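Local coordinates for Ent-copalyl diphosphate synthase (Streptomyces platensis, PDB 5BP8), which belongs to the bacterial terpene cyclases, predominantly alpha-helical enzymes related in sequence to squalene-hopene cyclase, at residues Y32-L44 / S220-P232. Numbering follows the deposited sequence.
Sequences YDTARLVSLAPWL and SPAATAAWLGAAP
Helices 32-40 and 221-228 run nearly parallel, their axes 9.0 Å apart at a crossing angle of 17°, with Arg-36 beside Ala-222 and Ala-41 beside Ala-225. Asp-33 holds the N-terminal end of helix 221-228: its OD2 accepts from Ala-222 N (2.8 Å, N-H...O 154°), which meets it from above the carboxylate plane, while OD1 accepts a hydrogen bond from a water that in turn accepts from Ser-220 OG. Ser-220 is the N-cap, its OG receiving Ala-223 N at 2.9 Å; carboxylate and helix start are thus tied directly and through water, and the helix dipole would probably favour the negative charge. Ala-222 CB sits 3.5 Å from Arg-36 CB, whose chain then bends away to a salt bridge from NH1 to Glu-80 and a hydrogen bond from NE to Ser-77 OG. Leu-37 CD2 reaches Ala-225 CB at 3.8 Å, a methyl also touched by Leu-40 CB and Ala-41 CB. Past both helix ends, Trp-43 CG stands between backbone N and carbonyl carbon (chi1 58°), turning the indole so that Pro-232 lies over one face, its CD 4.0 Å from the five-membered ring centroid in a CH-pi contact, with Leu-44 CB on the opposite face. At the indole edge, Trp-43 NE1 donates in plane to a water (2.7 Å) that also links to Gly-229 O. This is close, near-parallel alpha-alpha packing through alanines, joining sequence-distant helices within the helical terpene cyclase fold.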
loop_
_atom_site.group_PDB
_atom_site.type_symbol
_atom_site.label_atom_id
_atom_site.label_comp_id
_atom_site.label_asym_id
_atom_site.label_seq_id
_atom_site.Cartn_x
_atom_site.Cartn_y
_atom_site.Cartn_z
ATOM N N TYR A 32 7.278 -9.716 -1.705
ATOM C CA TYR A 32 6.531 -10.201 -2.894
ATOM C C TYR A 32 7.219 -9.898 -4.233
ATOM O O TYR A 32 7.507 -10.823 -5.008
ATOM C CB TYR A 32 5.067 -9.685 -2.933
ATOM C CG TYR A 32 4.391 -10.143 -4.195
ATOM C CD1 TYR A 32 3.793 -11.394 -4.270
ATOM C CD2 TYR A 32 4.422 -9.375 -5.351
ATOM C CE1 TYR A 32 3.233 -11.851 -5.432
ATOM C CE2 TYR A 32 3.860 -9.837 -6.542
ATOM C CZ TYR A 32 3.264 -11.087 -6.575
ATOM O OH TYR A 32 2.676 -11.584 -7.737
ATOM N N ASP A 33 7.509 -8.615 -4.521
ATOM C CA ASP A 33 8.067 -8.287 -5.831
ATOM C C ASP A 33 9.538 -8.676 -5.898
ATOM O O ASP A 33 10.056 -8.955 -6.970
ATOM C CB ASP A 33 7.936 -6.800 -6.227
ATOM C CG ASP A 33 6.727 -6.520 -7.120
ATOM O OD1 ASP A 33 5.609 -6.970 -6.799
ATOM O OD2 ASP A 33 6.867 -5.791 -8.115
ATOM N N THR A 34 10.235 -8.644 -4.780
ATOM C CA THR A 34 11.623 -9.056 -4.788
ATOM C C THR A 34 11.720 -10.503 -5.287
ATOM O O THR A 34 12.580 -10.839 -6.158
ATOM C CB THR A 34 12.239 -8.890 -3.372
ATOM O OG1 THR A 34 12.207 -7.511 -2.990
ATOM C CG2 THR A 34 13.646 -9.375 -3.352
ATOM N N ALA A 35 10.842 -11.359 -4.758
ATOM C CA ALA A 35 10.750 -12.737 -5.220
ATOM C C ALA A 35 10.290 -12.834 -6.693
ATOM O O ALA A 35 10.845 -13.632 -7.478
ATOM C CB ALA A 35 9.831 -13.538 -4.319
ATOM N N ARG A 36 9.299 -12.028 -7.079
ATOM C CA ARG A 36 8.876 -12.019 -8.473
ATOM C C ARG A 36 10.064 -11.717 -9.416
ATOM O O ARG A 36 10.173 -12.357 -10.477
ATOM C CB ARG A 36 7.718 -11.063 -8.746
ATOM C CG ARG A 36 6.355 -11.469 -8.157
ATOM C CD ARG A 36 5.822 -12.827 -8.633
ATOM N NE ARG A 36 6.468 -13.895 -7.884
ATOM C CZ ARG A 36 6.907 -15.038 -8.392
ATOM N NH1 ARG A 36 7.583 -15.878 -7.599
ATOM N NH2 ARG A 36 6.657 -15.377 -9.655
ATOM N N LEU A 37 10.935 -10.766 -9.053
ATOM C CA LEU A 37 12.074 -10.470 -9.910
ATOM C C LEU A 37 13.069 -11.594 -9.981
ATOM O O LEU A 37 13.685 -11.823 -11.046
ATOM C CB LEU A 37 12.737 -9.141 -9.526
ATOM C CG LEU A 37 11.886 -7.879 -9.744
ATOM C CD1 LEU A 37 12.732 -6.636 -9.525
ATOM C CD2 LEU A 37 11.243 -7.861 -11.114
ATOM N N VAL A 38 13.281 -12.288 -8.855
ATOM C CA VAL A 38 14.124 -13.478 -8.841
ATOM C C VAL A 38 13.575 -14.507 -9.821
ATOM O O VAL A 38 14.329 -15.145 -10.588
ATOM C CB VAL A 38 14.228 -14.093 -7.424
ATOM C CG1 VAL A 38 14.842 -15.472 -7.477
ATOM C CG2 VAL A 38 15.049 -13.196 -6.513
ATOM N N SER A 39 12.266 -14.696 -9.801
ATOM C CA SER A 39 11.656 -15.712 -10.659
ATOM C C SER A 39 11.626 -15.299 -12.134
ATOM O O SER A 39 11.937 -16.106 -13.032
ATOM C CB SER A 39 10.238 -15.995 -10.186
ATOM O OG SER A 39 9.732 -17.155 -10.820
ATOM N N LEU A 40 11.253 -14.050 -12.388
ATOM C CA LEU A 40 10.969 -13.581 -13.752
ATOM C C LEU A 40 12.099 -12.846 -14.441
ATOM O O LEU A 40 12.091 -12.782 -15.670
ATOM C CB LEU A 40 9.749 -12.652 -13.753
ATOM C CG LEU A 40 8.464 -13.271 -13.212
ATOM C CD1 LEU A 40 7.369 -12.224 -13.120
ATOM C CD2 LEU A 40 7.998 -14.491 -14.002
ATOM N N ALA A 41 13.043 -12.284 -13.680
ATOM C CA ALA A 41 14.073 -11.412 -14.242
ATOM C C ALA A 41 15.474 -11.696 -13.687
ATOM O O ALA A 41 16.098 -10.837 -13.094
ATOM C CB ALA A 41 13.680 -9.948 -14.058
ATOM N N PRO A 42 15.957 -12.933 -13.858
ATOM C CA PRO A 42 17.287 -13.285 -13.355
ATOM C C PRO A 42 18.398 -12.515 -14.098
ATOM O O PRO A 42 19.506 -12.417 -13.580
ATOM C CB PRO A 42 17.376 -14.797 -13.622
ATOM C CG PRO A 42 16.427 -15.028 -14.749
ATOM C CD PRO A 42 15.323 -14.050 -14.561
ATOM N N TRP A 43 18.073 -11.952 -15.257
ATOM C CA TRP A 43 19.009 -11.096 -16.052
ATOM C C TRP A 43 19.337 -9.759 -15.374
ATOM O O TRP A 43 20.356 -9.129 -15.640
ATOM C CB TRP A 43 18.425 -10.839 -17.468
ATOM C CG TRP A 43 17.078 -10.172 -17.437
ATOM C CD1 TRP A 43 15.886 -10.790 -17.532
ATOM C CD2 TRP A 43 16.798 -8.776 -17.270
ATOM N NE1 TRP A 43 14.871 -9.881 -17.420
ATOM C CE2 TRP A 43 15.405 -8.637 -17.233
ATOM C CE3 TRP A 43 17.588 -7.636 -17.113
ATOM C CZ2 TRP A 43 14.776 -7.400 -17.099
ATOM C CZ3 TRP A 43 16.961 -6.401 -16.956
ATOM C CH2 TRP A 43 15.569 -6.296 -16.950
ATOM N N LEU A 44 18.460 -9.331 -14.470
ATOM C CA LEU A 44 18.557 -8.019 -13.878
ATOM C C LEU A 44 19.596 -7.926 -12.783
ATOM O O LEU A 44 19.699 -8.822 -11.944
ATOM C CB LEU A 44 17.175 -7.654 -13.273
ATOM C CG LEU A 44 17.032 -6.296 -12.602
ATOM C CD1 LEU A 44 17.181 -5.155 -13.570
ATOM C CD2 LEU A 44 15.647 -6.228 -11.935
ATOM N N SER A 220 4.432 -1.420 -11.340
ATOM C CA SER A 220 4.816 -2.660 -10.687
ATOM C C SER A 220 6.099 -3.190 -11.283
ATOM O O SER A 220 6.135 -3.484 -12.488
ATOM C CB SER A 220 3.770 -3.741 -10.939
ATOM O OG SER A 220 4.260 -5.011 -10.519
ATOM N N PRO A 221 7.125 -3.394 -10.462
ATOM C CA PRO A 221 8.304 -4.061 -11.040
ATOM C C PRO A 221 7.991 -5.464 -11.572
ATOM O O PRO A 221 8.470 -5.845 -12.655
ATOM C CB PRO A 221 9.277 -4.107 -9.857
ATOM C CG PRO A 221 8.900 -2.940 -9.050
ATOM C CD PRO A 221 7.402 -2.892 -9.103
ATOM N N ALA A 222 7.217 -6.254 -10.829
ATOM C CA ALA A 222 6.873 -7.607 -11.279
ATOM C C ALA A 222 6.106 -7.598 -12.629
ATOM O O ALA A 222 6.408 -8.380 -13.517
ATOM C CB ALA A 222 6.036 -8.333 -10.218
ATOM N N ALA A 223 5.098 -6.737 -12.743
ATOM C CA ALA A 223 4.290 -6.676 -13.974
ATOM C C ALA A 223 5.179 -6.268 -15.149
ATOM O O ALA A 223 5.010 -6.763 -16.274
ATOM C CB ALA A 223 3.134 -5.695 -13.806
ATOM N N THR A 224 6.117 -5.349 -14.885
ATOM C CA THR A 224 7.042 -4.873 -15.902
ATOM C C THR A 224 7.945 -5.999 -16.368
ATOM O O THR A 224 8.203 -6.140 -17.577
ATOM C CB THR A 224 7.886 -3.665 -15.417
ATOM O OG1 THR A 224 7.023 -2.620 -14.910
ATOM C CG2 THR A 224 8.728 -3.101 -16.547
ATOM N N ALA A 225 8.414 -6.819 -15.434
ATOM C CA ALA A 225 9.225 -7.979 -15.782
ATOM C C ALA A 225 8.433 -8.951 -16.670
ATOM O O ALA A 225 8.976 -9.525 -17.604
ATOM C CB ALA A 225 9.713 -8.681 -14.518
ATOM N N ALA A 226 7.169 -9.168 -16.339
ATOM C CA ALA A 226 6.322 -10.101 -17.102
ATOM C C ALA A 226 6.106 -9.566 -18.519
ATOM O O ALA A 226 6.158 -10.313 -19.513
ATOM C CB ALA A 226 4.987 -10.304 -16.381
ATOM N N TRP A 227 5.908 -8.267 -18.621
ATOM C CA TRP A 227 5.645 -7.608 -19.902
ATOM C C TRP A 227 6.880 -7.680 -20.802
ATOM O O TRP A 227 6.765 -8.002 -21.986
ATOM C CB TRP A 227 5.228 -6.150 -19.664
ATOM C CG TRP A 227 4.706 -5.422 -20.882
ATOM C CD1 TRP A 227 3.391 -5.231 -21.238
ATOM C CD2 TRP A 227 5.492 -4.772 -21.895
ATOM N NE1 TRP A 227 3.322 -4.505 -22.407
ATOM C CE2 TRP A 227 4.590 -4.243 -22.852
ATOM C CE3 TRP A 227 6.871 -4.638 -22.113
ATOM C CZ2 TRP A 227 5.022 -3.538 -23.991
ATOM C CZ3 TRP A 227 7.311 -3.936 -23.262
ATOM C CH2 TRP A 227 6.375 -3.403 -24.182
ATOM N N LEU A 228 8.049 -7.421 -20.235
ATOM C CA LEU A 228 9.312 -7.447 -20.991
ATOM C C LEU A 228 9.704 -8.833 -21.470
ATOM O O LEU A 228 10.399 -8.959 -22.467
ATOM C CB LEU A 228 10.457 -6.940 -20.102
ATOM C CG LEU A 228 10.455 -5.435 -19.839
ATOM C CD1 LEU A 228 11.374 -5.070 -18.681
ATOM C CD2 LEU A 228 10.809 -4.598 -21.069
ATOM N N GLY A 229 9.323 -9.859 -20.734
ATOM C CA GLY A 229 9.632 -11.210 -21.103
ATOM C C GLY A 229 11.032 -11.661 -20.703
ATOM O O GLY A 229 11.774 -10.956 -20.001
ATOM N N ALA A 230 11.382 -12.845 -21.175
ATOM C CA ALA A 230 12.535 -13.563 -20.684
ATOM C C ALA A 230 13.848 -12.965 -21.166
ATOM O O ALA A 230 14.848 -13.030 -20.438
ATOM C CB ALA A 230 12.438 -15.029 -21.052
ATOM N N ALA A 231 13.850 -12.341 -22.342
ATOM C CA ALA A 231 15.086 -11.757 -22.854
ATOM C C ALA A 231 14.818 -10.391 -23.454
ATOM O O ALA A 231 14.786 -10.239 -24.667
ATOM C CB ALA A 231 15.727 -12.692 -23.877
ATOM N N PRO A 232 14.620 -9.376 -22.600
ATOM C CA PRO A 232 14.232 -8.090 -23.152
ATOM C C PRO A 232 15.361 -7.351 -23.875
ATOM O O PRO A 232 16.537 -7.578 -23.604
ATOM C CB PRO A 232 13.795 -7.287 -21.923
ATOM C CG PRO A 232 14.454 -7.935 -20.768
ATOM C CD PRO A 232 14.724 -9.367 -21.129
HETATM O O HOH W 1 3.752 -5.480 -7.984
HETATM O O HOH W 2 12.149 -10.118 -17.418
#